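Local coordinates for protein 3-hydroxy-3-methylglutaryl-CoA lyase (Acinetobacter baumannii, PDB 6NDS) that holds a zinc ion and coenzyme A in a TIM-barrel fold of the HMGL-like family, at residues L16-E20 with T260-V264; E30-V34 with L291-D295; F75-R80 with A102-E106; F130-T134 with H173-L177. All blocks are in the same frame, centred on the assembly; numbering follows the deposited sequence.

Interaction 1 of 4, residues L16-E20 with T260-V264; sequences LVVQE and TEDLV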
loop_
_atom_site.group_PDB
_atom_site.type_symbol
_atom_site.label_atom_id
_atom_site.label_comp_id
_atom_site.label_asym_id
_atom_site.label_seq_id
_atom_site.Cartn_x
_atom_site.Cartn_y
_atom_site.Cartn_z
ATOM N N LEU A 16 11.023 2.225 15.779
ATOM C CA LEU A 16 11.276 2.273 14.344
ATOM C C LEU A 16 11.797 3.664 14.013
ATOM O O LEU A 16 11.132 4.674 14.288
ATOM C CB LEU A 16 10.025 1.924 13.531
ATOM C CG LEU A 16 10.223 1.752 12.003
ATOM C CD1 LEU A 16 9.192 0.756 11.447
ATOM C CD2 LEU A 16 10.126 3.074 11.279
ATOM N N VAL A 17 12.982 3.709 13.411
ATOM C CA VAL A 17 13.721 4.945 13.175
ATOM C C VAL A 17 13.392 5.418 11.764
ATOM O O VAL A 17 13.912 4.878 10.785
ATOM C CB VAL A 17 15.225 4.725 13.342
ATOM C CG1 VAL A 17 15.982 6.014 13.087
ATOM C CG2 VAL A 17 15.535 4.175 14.743
ATOM N N VAL A 18 12.552 6.449 11.659
ATOM C CA VAL A 18 12.105 6.966 10.366
ATOM C C VAL A 18 13.118 7.988 9.862
ATOM O O VAL A 18 13.455 8.935 10.578
ATOM C CB VAL A 18 10.707 7.594 10.491
ATOM C CG1 VAL A 18 10.261 8.154 9.141
ATOM C CG2 VAL A 18 9.703 6.564 11.007
ATOM N N GLN A 19 13.613 7.799 8.634
ATOM C CA GLN A 19 14.637 8.661 8.043
ATOM C C GLN A 19 14.069 9.296 6.779
ATOM O O GLN A 19 13.477 8.606 5.945
ATOM C CB GLN A 19 15.914 7.852 7.758
ATOM C CG GLN A 19 16.380 7.066 9.011
ATOM C CD GLN A 19 17.567 6.145 8.799
ATOM O OE1 GLN A 19 18.350 5.930 9.722
ATOM N NE2 GLN A 19 17.686 5.562 7.604
ATOM N N GLU A 20 14.211 10.617 6.657
ATOM C CA GLU A 20 13.480 11.376 5.646
ATOM C C GLU A 20 14.364 11.623 4.429
ATOM O O GLU A 20 15.507 12.078 4.571
ATOM C CB GLU A 20 12.990 12.705 6.236
ATOM C CG GLU A 20 12.291 13.634 5.219
ATOM C CD GLU A 20 11.035 13.027 4.604
ATOM O OE1 GLU A 20 10.268 12.327 5.315
ATOM O OE2 GLU A 20 10.813 13.240 3.388
ATOM N N THR A 260 6.178 8.951 4.004
ATOM C CA THR A 260 6.563 9.073 5.411
ATOM C C THR A 260 5.347 9.091 6.325
ATOM O O THR A 260 5.318 8.388 7.338
ATOM C CB THR A 260 7.403 10.334 5.629
ATOM O OG1 THR A 260 8.470 10.338 4.683
ATOM C CG2 THR A 260 8.018 10.329 7.030
ATOM N N GLU A 261 4.337 9.904 6.005
ATOM C CA GLU A 261 3.220 9.985 6.943
ATOM C C GLU A 261 2.380 8.705 6.925
ATOM O O GLU A 261 1.794 8.344 7.950
ATOM C CB GLU A 261 2.373 11.232 6.667
ATOM C CG GLU A 261 1.753 11.311 5.291
ATOM C CD GLU A 261 2.604 12.049 4.260
ATOM O OE1 GLU A 261 3.838 12.176 4.424
ATOM O OE2 GLU A 261 2.021 12.481 3.254
ATOM N N ASP A 262 2.337 7.985 5.800
ATOM C CA ASP A 262 1.667 6.687 5.806
ATOM C C ASP A 262 2.446 5.673 6.647
ATOM O O ASP A 262 1.844 4.872 7.368
ATOM C CB ASP A 262 1.470 6.170 4.370
ATOM C CG ASP A 262 0.533 7.053 3.530
ATOM O OD1 ASP A 262 -0.002 8.053 4.054
ATOM O OD2 ASP A 262 0.331 6.746 2.326
ATOM N N LEU A 263 3.784 5.700 6.577
ATOM C CA LEU A 263 4.601 4.833 7.434
ATOM C C LEU A 263 4.411 5.163 8.910
ATOM O O LEU A 263 4.206 4.267 9.744
ATOM C CB LEU A 263 6.076 4.965 7.044
ATOM C CG LEU A 263 7.089 4.367 8.027
ATOM C CD1 LEU A 263 6.899 2.862 8.131
ATOM C CD2 LEU A 263 8.521 4.710 7.572
ATOM N N VAL A 264 4.472 6.450 9.258
ATOM C CA VAL A 264 4.325 6.839 10.657
ATOM C C VAL A 264 2.922 6.516 11.156
ATOM O O VAL A 264 2.754 6.076 12.292
ATOM C CB VAL A 264 4.679 8.323 10.857
ATOM C CG1 VAL A 264 4.435 8.763 12.330
ATOM C CG2 VAL A 264 6.141 8.575 10.471
#
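Val-18 points its two methyls from the strand toward the helix: CG1 lies against Thr-260, CG2 against Val-264, and Leu-263 CD2 comes near both. CG1, anti to the backbone N (chi1 179°), is 3.8 Å from CG2 of Thr-260. CG2 meets CG2 of Val-264 at 4.1 Å, the two valine side chains crossing at about a right angle. Leu-263 also reaches toward Val-18, tip to tip, and brings its CD2 to 4.1 Å from Val-18 CG2. Two residues earlier in the chain, Leu-16 touches the same leucine methyl more loosely, CD2 to CD2 at 4.4 Å. At the other end the contact turns polar. Thr-260 OG1 donates to Glu-20 OE1 over 2.8 Å, arriving on the syn side and 18° out of the carboxylate plane. The second oxygen of Glu-20, OE2, is taken by Ser-22 OG and Leu-242 N, so this buried carboxylate is gripped at both oxygens and its rotation is fixed. Strand 17-20 and helix 260-264 run antiparallel at 175° with their axes 10.0 Å apart, and Val-227 of helix 223-232 also packs on Leu-16 and Leu-263. This is the layering of a TIM barrel, an outer helix lying along an inner parallel strand.

Interaction 2 of 4, residues E30-V34 with L291-D295; sequences EPTWV and LLGHD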
loop_
_atom_site.group_PDB
_atom_site.type_symbol
_atom_site.label_atom_id
_atom_site.label_comp_id
_atom_site.label_asym_id
_atom_site.label_seq_id
_atom_site.Cartn_x
_atom_site.Cartn_y
_atom_site.Cartn_z
ATOM N N GLU A 30 11.209 15.071 -9.624
ATOM C CA GLU A 30 10.092 15.990 -9.808
ATOM C C GLU A 30 10.238 16.739 -11.124
ATOM O O GLU A 30 11.335 17.203 -11.453
ATOM C CB GLU A 30 10.029 17.007 -8.668
ATOM C CG GLU A 30 9.173 16.601 -7.508
ATOM C CD GLU A 30 7.741 16.341 -7.914
ATOM O OE1 GLU A 30 7.248 15.231 -7.634
ATOM O OE2 GLU A 30 7.119 17.234 -8.527
ATOM N N PRO A 31 9.157 16.898 -11.889
ATOM C CA PRO A 31 9.273 17.585 -13.182
ATOM C C PRO A 31 9.718 19.031 -13.059
ATOM O O PRO A 31 10.467 19.523 -13.913
ATOM C CB PRO A 31 7.852 17.487 -13.760
ATOM C CG PRO A 31 7.211 16.372 -13.023
ATOM C CD PRO A 31 7.803 16.367 -11.656
ATOM N N THR A 32 9.266 19.730 -12.032
ATOM C CA THR A 32 9.523 21.155 -11.915
ATOM C C THR A 32 10.612 21.434 -10.894
ATOM O O THR A 32 10.744 20.745 -9.879
ATOM C CB THR A 32 8.261 21.922 -11.521
ATOM O OG1 THR A 32 7.721 21.364 -10.312
ATOM C CG2 THR A 32 7.231 21.860 -12.642
ATOM N N TRP A 33 11.385 22.466 -11.190
ATOM C CA TRP A 33 12.423 22.942 -10.297
ATOM C C TRP A 33 11.808 23.494 -9.017
ATOM O O TRP A 33 10.825 24.244 -9.059
ATOM C CB TRP A 33 13.211 24.023 -11.034
ATOM C CG TRP A 33 14.187 24.794 -10.227
ATOM C CD1 TRP A 33 14.054 26.083 -9.781
ATOM C CD2 TRP A 33 15.465 24.345 -9.794
ATOM N NE1 TRP A 33 15.178 26.457 -9.086
ATOM C CE2 TRP A 33 16.060 25.404 -9.077
ATOM C CE3 TRP A 33 16.168 23.142 -9.935
ATOM C CZ2 TRP A 33 17.322 25.299 -8.503
ATOM C CZ3 TRP A 33 17.430 23.043 -9.369
ATOM C CH2 TRP A 33 17.993 24.117 -8.662
ATOM N N VAL A 34 12.380 23.122 -7.874
ATOM C CA VAL A 34 12.042 23.712 -6.585
ATOM C C VAL A 34 13.121 24.737 -6.247
ATOM O O VAL A 34 14.298 24.350 -6.119
ATOM C CB VAL A 34 11.927 22.663 -5.475
ATOM C CG1 VAL A 34 11.667 23.343 -4.128
ATOM C CG2 VAL A 34 10.819 21.653 -5.804
ATOM N N LEU A 291 3.199 23.653 -3.515
ATOM C CA LEU A 291 4.609 23.855 -3.836
ATOM C C LEU A 291 4.949 23.291 -5.208
ATOM O O LEU A 291 5.652 23.932 -5.995
ATOM C CB LEU A 291 5.485 23.205 -2.766
ATOM C CG LEU A 291 7.000 23.256 -2.974
ATOM C CD1 LEU A 291 7.502 24.698 -2.954
ATOM C CD2 LEU A 291 7.694 22.423 -1.913
ATOM N N LEU A 292 4.443 22.099 -5.516
ATOM C CA LEU A 292 4.842 21.363 -6.703
ATOM C C LEU A 292 3.856 21.482 -7.850
ATOM O O LEU A 292 4.213 21.149 -8.988
ATOM C CB LEU A 292 5.013 19.881 -6.359
ATOM C CG LEU A 292 5.963 19.550 -5.209
ATOM C CD1 LEU A 292 5.938 18.073 -4.861
ATOM C CD2 LEU A 292 7.369 20.022 -5.562
ATOM N N GLY A 293 2.631 21.931 -7.588
ATOM C CA GLY A 293 1.657 22.091 -8.647
ATOM C C GLY A 293 0.905 20.835 -9.023
ATOM O O GLY A 293 0.231 20.827 -10.064
ATOM N N HIS A 294 1.008 19.776 -8.225
ATOM C CA HIS A 294 0.270 18.543 -8.461
ATOM C C HIS A 294 0.104 17.829 -7.130
ATOM O O HIS A 294 0.808 18.121 -6.160
ATOM C CB HIS A 294 0.982 17.650 -9.485
ATOM C CG HIS A 294 2.373 17.267 -9.081
ATOM N ND1 HIS A 294 2.634 16.256 -8.187
ATOM C CD2 HIS A 294 3.577 17.767 -9.452
ATOM C CE1 HIS A 294 3.941 16.149 -8.013
ATOM N NE2 HIS A 294 4.536 17.052 -8.774
ATOM N N ASP A 295 -0.847 16.896 -7.088
ATOM C CA ASP A 295 -1.020 16.088 -5.885
ATOM C C ASP A 295 0.046 14.999 -5.817
ATOM O O ASP A 295 0.708 14.679 -6.808
ATOM C CB ASP A 295 -2.412 15.456 -5.848
ATOM C CG ASP A 295 -3.512 16.481 -5.650
ATOM O OD1 ASP A 295 -4.534 16.400 -6.364
ATOM O OD2 ASP A 295 -3.348 17.378 -4.795
#
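Glu-30 and His-294 form a histidine-carboxylate hydrogen bond that joins the loop between helices 22-28 and 36-46 to the chain just beyond helix 288-292. NE2 of His-294 donates to Glu-30 OE2 over 2.6 Å, with an N-H...O angle of 163°. OE2 receives it on its syn lone pair and lies in the ring plane; the carboxylate meets the imidazole at its edge, the two planes nearly coplanar. CG of His-294 sits between its backbone N and carbonyl carbon (chi1 59°), which turns the ring to Glu-30. On the other side of the ring ND1 gives an almost straight bond to the carbonyl O of Asp-295, 2.8 Å away. With both nitrogens donating, the imidazole is held against rotation and probably carries a positive charge. Beside this pair, buried Leu-292 packs its CD1 3.9 Å from Glu-30 OE2, while CD2 turns to Val-34 CG2 at 3.8 Å, the two side chains crossing obliquely. Leu-245 from another loop lies on both Glu-30 and Leu-292. Pro-31 and Thr-32 form the exposed border. The helix ends at Leu-292 and Gly-293 leaves helical geometry with positive phi (83°): a His-carboxylate pair at a glycine-terminated helix, fastening a loop of the TIM barrel.

Interaction 3 of 4, residues F75-R80 with A102-E106; sequences FTGITR and ANANE. With EDO (1,2-ethanediol), chain G.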
loop_
_atom_site.group_PDB
_atom_site.type_symbol
_atom_site.label_atom_id
_atom_site.label_comp_id
_atom_site.label_asym_id
_atom_site.label_seq_id
_atom_site.Cartn_x
_atom_site.Cartn_y
_atom_site.Cartn_z
ATOM N N PHE A 75 22.865 22.935 1.539
ATOM C CA PHE A 75 23.550 22.537 2.764
ATOM C C PHE A 75 24.098 23.739 3.515
ATOM O O PHE A 75 24.167 23.708 4.747
ATOM C CB PHE A 75 24.680 21.547 2.462
ATOM C CG PHE A 75 24.229 20.103 2.401
ATOM C CD1 PHE A 75 24.414 19.251 3.488
ATOM C CD2 PHE A 75 23.613 19.606 1.265
ATOM C CE1 PHE A 75 23.990 17.922 3.433
ATOM C CE2 PHE A 75 23.192 18.277 1.200
ATOM C CZ PHE A 75 23.380 17.439 2.281
ATOM N N THR A 76 24.478 24.801 2.787
ATOM C CA THR A 76 24.954 26.041 3.396
ATOM C C THR A 76 23.839 26.750 4.151
ATOM O O THR A 76 24.068 27.323 5.226
ATOM C CB THR A 76 25.508 26.966 2.302
ATOM O OG1 THR A 76 26.716 26.423 1.787
ATOM C CG2 THR A 76 25.767 28.391 2.837
ATOM N N GLY A 77 22.627 26.716 3.598
ATOM C CA GLY A 77 21.549 27.583 4.016
ATOM C C GLY A 77 20.624 27.039 5.083
ATOM O O GLY A 77 19.968 27.830 5.767
ATOM N N ILE A 78 20.561 25.713 5.252
ATOM C CA ILE A 78 19.605 25.136 6.192
ATOM C C ILE A 78 20.023 25.428 7.630
ATOM O O ILE A 78 21.202 25.655 7.940
ATOM C CB ILE A 78 19.451 23.618 5.966
ATOM C CG1 ILE A 78 20.812 22.912 6.018
ATOM C CG2 ILE A 78 18.725 23.346 4.640
ATOM C CD1 ILE A 78 20.687 21.368 6.033
ATOM N N THR A 79 19.034 25.445 8.516
ATOM C CA THR A 79 19.280 25.523 9.949
ATOM C C THR A 79 19.669 24.141 10.460
ATOM O O THR A 79 18.899 23.187 10.317
ATOM C CB THR A 79 18.023 26.017 10.657
ATOM O OG1 THR A 79 17.661 27.296 10.135
ATOM C CG2 THR A 79 18.259 26.118 12.176
ATOM N N ARG A 80 20.857 24.022 11.050
ATOM C CA ARG A 80 21.354 22.728 11.520
ATOM C C ARG A 80 20.830 22.473 12.931
ATOM O O ARG A 80 21.203 23.181 13.870
ATOM C CB ARG A 80 22.882 22.697 11.515
ATOM C CG ARG A 80 23.540 22.983 10.164
ATOM C CD ARG A 80 23.180 21.932 9.152
ATOM N NE ARG A 80 23.915 22.124 7.903
ATOM C CZ ARG A 80 24.962 21.395 7.520
ATOM N NH1 ARG A 80 25.419 20.414 8.288
ATOM N NH2 ARG A 80 25.554 21.649 6.361
ATOM N N ALA A 102 30.699 21.350 1.986
ATOM C CA ALA A 102 29.385 21.825 2.411
ATOM C C ALA A 102 29.009 21.353 3.811
ATOM O O ALA A 102 27.892 21.629 4.268
ATOM C CB ALA A 102 28.320 21.382 1.402
ATOM N N ASN A 103 29.914 20.656 4.497
ATOM C CA ASN A 103 29.695 20.172 5.859
ATOM C C ASN A 103 28.471 19.264 5.947
ATOM O O ASN A 103 27.677 19.344 6.891
ATOM C CB ASN A 103 29.584 21.322 6.864
ATOM C CG ASN A 103 29.641 20.835 8.300
ATOM O OD1 ASN A 103 30.323 19.851 8.601
ATOM N ND2 ASN A 103 28.901 21.495 9.185
ATOM N N ALA A 104 28.310 18.388 4.962
ATOM C CA ALA A 104 27.397 17.273 5.161
ATOM C C ALA A 104 27.863 16.466 6.369
ATOM O O ALA A 104 29.067 16.280 6.580
ATOM C CB ALA A 104 27.343 16.394 3.912
ATOM N N ASN A 105 26.911 16.040 7.211
ATOM C CA ASN A 105 27.291 15.287 8.404
ATOM C C ASN A 105 27.648 13.850 8.072
ATOM O O ASN A 105 28.389 13.205 8.826
ATOM C CB ASN A 105 26.165 15.255 9.439
ATOM C CG ASN A 105 25.752 16.634 9.933
ATOM O OD1 ASN A 105 24.565 16.875 10.167
ATOM N ND2 ASN A 105 26.724 17.539 10.118
ATOM N N GLU A 106 27.091 13.329 6.987
ATOM C CA GLU A 106 27.280 11.941 6.599
ATOM C C GLU A 106 27.239 11.850 5.083
ATOM O O GLU A 106 26.417 12.505 4.434
ATOM C CB GLU A 106 26.202 11.055 7.227
ATOM C CG GLU A 106 26.325 9.565 6.947
ATOM C CD GLU A 106 25.413 8.746 7.870
ATOM O OE1 GLU A 106 24.281 8.402 7.457
ATOM O OE2 GLU A 106 25.824 8.471 9.019
HETATM C C1 EDO G . 22.486 29.726 7.861
HETATM O O1 EDO G . 23.527 28.766 7.653
HETATM C C2 EDO G . 21.374 29.074 8.667
HETATM O O2 EDO G . 21.937 28.439 9.820
HETATM O O HOH W 1 25.323 20.056 11.137
#
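Phe-75 and Ala-102 make the close-packed half of this contact, with CB to CB at 3.8 Å where helix 71-77 nears the end of helix 93-101. Farther along the aromatic ring, CE1 rests on the CB of Ala-104 at 3.7 Å; Phe-59 meets the same ring from elsewhere in the chain. All of this is buried. The other half is partly open and depends on Arg-80, whose chain bends at chi2 (-63°) to carry the guanidinium back between the two segments. NH1 and NH2 together grip the carbonyl O of Asn-103 end-on, at 2.9 and 3.2 Å, both from one face of that carbonyl. NH2 also donates to Phe-75 O over 3.0 Å and, weakly, to Ala-102 O. On the outer side, water 1 accepts from both Arg-80 NH1 and Asn-105 ND2; the OD1 of that asparagine is bonded to Tyr-86 N. A 1,2-ethanediol molecule, probably a crystallisation additive, donates through O1 to Thr-76 O. Three main-chain oxygens thus receive the arginine in its own plane. Phe-75 O lies in the last turn of helix 71-77, the other two at the Schellman motif closing helix 93-101, where the helix dipoles would probably favour a positive charge.

Interaction 4 of 4, residues F130-T134 with H173-L177; sequences FAGFT and HYLKL
Phe-130 reaches across to the other helix and lies flat on His-173, their centroids 3.8 Å apart and their planes only 5° from parallel, an offset stack. CG of His-173 is anti to its backbone N (chi1 -161°), which lays the imidazole along the phenyl ring. The CB of Phe-130 starts at the outer end of the histidine, 3.9 Å from NE2. CG moves in over the imidazole, where His-173 CD2 is its nearest atom; CD2 of the phenyl lies near that same atom. CD1 stands above the centre of the imidazole and, at the edge of its own ring, also meets Leu-177 CD1 at 4.0 Å. Next, CE1 comes down on His-173 CG at 3.4 Å, while CE2 is near His-173 CB and CD2. At the tip CZ meets two residues: the CB of His-173, which makes a CH-pi contact with the phenyl face, and Tyr-174, whose face the Phe-130 edge approaches with planes 52° apart. The opposite face of Phe-130 receives Phe-133 CD2, and Phe-133 CE2 comes to 3.3 Å from Tyr-174 OH, completing an aromatic cluster. Thr-134 OG1 donates to Phe-130 O and lies 3.8 Å from Leu-177 CD2. The cluster sits between helices 126-140 and 164-176 and rests inward on Leu-109 and Leu-111 of strand 106-112, with Tyr-174 OH hydrogen-bonded to Thr-149 O of strand 145-151.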
loop_
_atom_site.group_PDB
_atom_site.type_symbol
_atom_site.label_atom_id
_atom_site.label_comp_id
_atom_site.label_asym_id
_atom_site.label_seq_id
_atom_site.Cartn_x
_atom_site.Cartn_y
_atom_site.Cartn_z
ATOM N N PHE A 130 33.609 1.139 -6.640
ATOM C CA PHE A 130 34.323 0.828 -5.408
ATOM C C PHE A 130 35.752 1.354 -5.422
ATOM O O PHE A 130 36.302 1.659 -4.355
ATOM C CB PHE A 130 34.286 -0.676 -5.129
ATOM C CG PHE A 130 33.294 -1.050 -4.058
ATOM C CD1 PHE A 130 33.583 -0.813 -2.722
ATOM C CD2 PHE A 130 32.066 -1.602 -4.384
ATOM C CE1 PHE A 130 32.672 -1.128 -1.729
ATOM C CE2 PHE A 130 31.148 -1.918 -3.393
ATOM C CZ PHE A 130 31.452 -1.685 -2.066
ATOM N N ALA A 131 36.369 1.480 -6.603
ATOM C CA ALA A 131 37.654 2.170 -6.676
ATOM C C ALA A 131 37.532 3.610 -6.183
ATOM O O ALA A 131 38.411 4.110 -5.469
ATOM C CB ALA A 131 38.199 2.131 -8.105
ATOM N N GLY A 132 36.449 4.296 -6.555
ATOM C CA GLY A 132 36.228 5.632 -6.027
ATOM C C GLY A 132 35.981 5.629 -4.528
ATOM O O GLY A 132 36.525 6.462 -3.797
ATOM N N PHE A 133 35.185 4.673 -4.049
ATOM C CA PHE A 133 34.884 4.595 -2.622
ATOM C C PHE A 133 36.153 4.390 -1.807
ATOM O O PHE A 133 36.322 4.994 -0.739
ATOM C CB PHE A 133 33.900 3.458 -2.354
ATOM C CG PHE A 133 32.542 3.642 -2.995
ATOM C CD1 PHE A 133 32.150 4.871 -3.520
ATOM C CD2 PHE A 133 31.655 2.583 -3.060
ATOM C CE1 PHE A 133 30.900 5.030 -4.102
ATOM C CE2 PHE A 133 30.389 2.741 -3.633
ATOM C CZ PHE A 133 30.018 3.961 -4.154
ATOM N N THR A 134 37.060 3.543 -2.299
ATOM C CA THR A 134 38.325 3.317 -1.607
ATOM C C THR A 134 39.127 4.607 -1.477
ATOM O O THR A 134 39.706 4.884 -0.419
ATOM C CB THR A 134 39.135 2.247 -2.345
ATOM O OG1 THR A 134 38.344 1.052 -2.446
ATOM C CG2 THR A 134 40.400 1.934 -1.592
ATOM N N HIS A 173 32.108 -5.855 0.977
ATOM C CA HIS A 173 33.129 -4.934 0.484
ATOM C C HIS A 173 33.039 -3.589 1.200
ATOM O O HIS A 173 34.065 -2.992 1.548
ATOM C CB HIS A 173 32.987 -4.760 -1.028
ATOM C CG HIS A 173 34.208 -4.213 -1.701
ATOM N ND1 HIS A 173 35.223 -3.576 -1.016
ATOM C CD2 HIS A 173 34.575 -4.208 -3.006
ATOM C CE1 HIS A 173 36.162 -3.205 -1.870
ATOM N NE2 HIS A 173 35.793 -3.575 -3.084
ATOM N N TYR A 174 31.821 -3.094 1.426
ATOM C CA TYR A 174 31.656 -1.897 2.243
ATOM C C TYR A 174 32.276 -2.088 3.625
ATOM O O TYR A 174 32.997 -1.214 4.123
ATOM C CB TYR A 174 30.175 -1.550 2.363
ATOM C CG TYR A 174 29.603 -0.691 1.258
ATOM C CD1 TYR A 174 30.215 0.496 0.863
ATOM C CD2 TYR A 174 28.421 -1.057 0.626
ATOM C CE1 TYR A 174 29.655 1.291 -0.139
ATOM C CE2 TYR A 174 27.863 -0.280 -0.367
ATOM C CZ TYR A 174 28.485 0.892 -0.752
ATOM O OH TYR A 174 27.901 1.664 -1.737
ATOM N N LEU A 175 32.003 -3.232 4.262
ATOM C CA LEU A 175 32.550 -3.494 5.593
ATOM C C LEU A 175 34.069 -3.512 5.571
ATOM O O LEU A 175 34.717 -3.045 6.516
ATOM C CB LEU A 175 32.017 -4.821 6.136
ATOM C CG LEU A 175 30.778 -4.782 7.045
ATOM C CD1 LEU A 175 29.740 -3.824 6.540
ATOM C CD2 LEU A 175 30.178 -6.166 7.193
ATOM N N LYS A 176 34.658 -4.059 4.504
ATOM C CA LYS A 176 36.115 -4.112 4.403
ATOM C C LYS A 176 36.725 -2.717 4.385
ATOM O O LYS A 176 37.846 -2.521 4.872
ATOM C CB LYS A 176 36.529 -4.897 3.158
ATOM C CG LYS A 176 36.206 -6.379 3.231
ATOM C CD LYS A 176 36.885 -7.169 2.123
ATOM C CE LYS A 176 35.946 -8.205 1.519
ATOM N NZ LYS A 176 35.293 -7.687 0.278
ATOM N N LEU A 177 36.009 -1.743 3.832
ATOM C CA LEU A 177 36.410 -0.344 3.868
ATOM C C LEU A 177 36.081 0.336 5.191
ATOM O O LEU A 177 36.300 1.545 5.313
ATOM C CB LEU A 177 35.739 0.424 2.725
ATOM C CG LEU A 177 36.144 0.050 1.299
ATOM C CD1 LEU A 177 35.467 0.990 0.309
ATOM C CD2 LEU A 177 37.646 0.110 1.156
HETATM O O HOH W 2 38.158 -1.602 -4.714
#

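From the N terminus, 16-20 opens interaction 1 on the first barrel strand and 30-34 opens interaction 2 in the loop before helix 36-46. Interaction 3 then closes a short loop between 75-80 and 102-106, joining the ends of helices 71-77 and 93-101. Interaction 4 follows in series, pairing helices 126-140 and 164-176. Both are nested inside the two long loops. Helix 260-270 closes interaction 1 and 291-295 closes interaction 2, so these two cross along the chain. Together they tie late helices back to the start of the barrel, while interaction 4 lies across the chain's centre from them. None of the four touches another.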